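Side-chain contact in a cystathionine beta-synthase domain protein fused to a Zn-ribbon-like domain (Pyrococcus furiosus, PDB 3GHD), which is of unknown function but probably binds nucleotides through its CBS domain and metal ions through its zinc-ribbon-like domain: residues A26-M29 / I34-V37. Residues are numbered along the deposited sequence; the frame is centred on the assembly and turned at random.
Sequences AVVM and ILGV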
ATOM      1  N   ALA A  26      15.522   1.776  12.263  1.00 15.04           N
ATOM      2  CA  ALA A  26      15.406   2.349  13.593  1.00 14.66           C
ATOM      3  C   ALA A  26      16.760   2.217  14.225  1.00 14.01           C
ATOM      4  O   ALA A  26      17.238   1.083  14.390  1.00 13.60           O
ATOM      5  CB  ALA A  26      14.391   1.571  14.467  1.00 15.27           C
ATOM      6  N   VAL A  27      17.366   3.355  14.547  1.00 14.45           N
ATOM      7  CA  VAL A  27      18.696   3.442  15.143  1.00 14.46           C
ATOM      8  C   VAL A  27      18.497   3.471  16.648  1.00 14.21           C
ATOM      9  O   VAL A  27      17.838   4.362  17.181  1.00 13.88           O
ATOM     10  CB  VAL A  27      19.487   4.653  14.661  1.00 14.66           C
ATOM     11  CG1 VAL A  27      20.792   4.774  15.422  1.00 15.04           C
ATOM     12  CG2 VAL A  27      19.744   4.544  13.136  1.00 14.60           C
ATOM     13  N   VAL A  28      18.995   2.435  17.297  1.00 15.17           N
ATOM     14  CA  VAL A  28      18.815   2.232  18.733  1.00 16.88           C
ATOM     15  C   VAL A  28      19.903   2.979  19.508  1.00 18.06           C
ATOM     16  O   VAL A  28      21.107   2.664  19.382  1.00 17.30           O
ATOM     17  CB  VAL A  28      18.802   0.715  19.095  1.00 16.65           C
ATOM     18  CG1 VAL A  28      18.589   0.512  20.587  1.00 18.10           C
ATOM     19  CG2 VAL A  28      17.698  -0.024  18.245  1.00 17.42           C
HETATM   20  N   MSE A  29      19.465   3.976  20.283  1.00 19.55           N
HETATM   21  CA  MSE A  29      20.359   4.796  21.112  1.00 21.25           C
HETATM   22  C   MSE A  29      20.020   4.714  22.587  1.00 21.01           C
HETATM   23  O   MSE A  29      18.855   4.813  22.985  1.00 20.48           O
HETATM   24  CB  MSE A  29      20.284   6.271  20.693  1.00 22.15           C
HETATM   25  CG  MSE A  29      21.055   6.611  19.450  1.00 27.94           C
HETATM   26 SE   MSE A  29      21.163   8.576  19.249  1.00 43.09          SE
HETATM   27  CE  MSE A  29      22.148   8.736  17.552  1.00 37.41           C
ATOM     28  N   ILE A  34      25.042   5.052  20.223  1.00 20.47           N
ATOM     29  CA  ILE A  34      24.352   4.229  19.218  1.00 19.94           C
ATOM     30  C   ILE A  34      24.734   2.762  19.407  1.00 18.96           C
ATOM     31  O   ILE A  34      25.892   2.367  19.170  1.00 17.64           O
ATOM     32  CB  ILE A  34      24.693   4.624  17.774  1.00 20.46           C
ATOM     33  CG1 ILE A  34      24.384   6.110  17.562  1.00 22.47           C
ATOM     34  CG2 ILE A  34      23.940   3.691  16.776  1.00 18.82           C
ATOM     35  CD1 ILE A  34      24.568   6.581  16.119  1.00 24.80           C
ATOM     36  N   LEU A  35      23.756   1.969  19.840  1.00 17.82           N
ATOM     37  CA  LEU A  35      23.962   0.552  20.131  1.00 18.08           C
ATOM     38  C   LEU A  35      23.848  -0.333  18.876  1.00 17.70           C
ATOM     39  O   LEU A  35      24.552  -1.335  18.732  1.00 17.66           O
ATOM     40  CB  LEU A  35      22.943   0.077  21.190  1.00 17.76           C
ATOM     41  CG  LEU A  35      22.927   0.760  22.559  1.00 18.89           C
ATOM     42  CD1 LEU A  35      21.838   0.129  23.425  1.00 17.76           C
ATOM     43  CD2 LEU A  35      24.274   0.657  23.259  1.00 18.44           C
ATOM     44  N   GLY A  36      22.946   0.012  17.981  1.00 16.63           N
ATOM     45  CA  GLY A  36      22.701  -0.800  16.794  1.00 16.45           C
ATOM     46  C   GLY A  36      21.605  -0.225  15.898  1.00 15.89           C
ATOM     47  O   GLY A  36      21.191   0.931  16.063  1.00 15.64           O
ATOM     48  N   VAL A  37      21.126  -1.058  14.989  1.00 15.56           N
ATOM     49  CA  VAL A  37      20.080  -0.701  14.040  1.00 15.69           C
ATOM     50  C   VAL A  37      19.081  -1.894  13.884  1.00 15.50           C
ATOM     51  O   VAL A  37      19.479  -3.079  13.958  1.00 13.98           O
ATOM     52  CB  VAL A  37      20.760  -0.304  12.700  1.00 15.70           C
ATOM     53  CG1 VAL A  37      21.510  -1.516  12.134  1.00 17.38           C
ATOM     54  CG2 VAL A  37      19.764   0.319  11.658  1.00 16.24           C
TER
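Val28 faces both Leu35 and Gly36 across the beta hairpin of this CBS domain, a pairing that defines a classic beta bulge. Two backbone hydrogen bonds fix it: Val28 N donates to Gly36 O (2.9 Å), and Leu35 N donates to Val28 O at 2.8 Å. Leu35 supplies the extra residue, its helical phi/psi of -85°/-37° breaking the extended run.

Because of that insertion Ile34, rather than the residue after it, shares a sheet face with Val27, Met29 and Val37. Ile34 splits its branches between two neighbours. CG2, placed anti to the backbone N, meets Val27 CG1 at 3.6 Å. The other branch lies beside the backbone N (chi1 -56°), and the selenomethionine Met29, its chain extended beyond CG, slants across it so that Met29 CE reaches Ile34 CD1 at 3.5 Å. Shortening Ile34 to an alanine removes CG1, CG2 and CD1, and would probably cost the Met29 methyl its contact across the hairpin and open a gap beside Val27 CG1.

On the other face, Val28 meets Val5 of the adjacent parallel strand 2-5, and Pro7, Val59 and Met63 of loops; Leu35, whose own CD1 lies 4.3 Å from Val28 CG1, also touches Met63. Beyond the bulge, Val37 CA offers a CH...O contact to Ala26 O (3.4 Å). The tightest apolar approach is at the opposite end, where Met29 CE presses within 3.4 Å of Ile34 CG1.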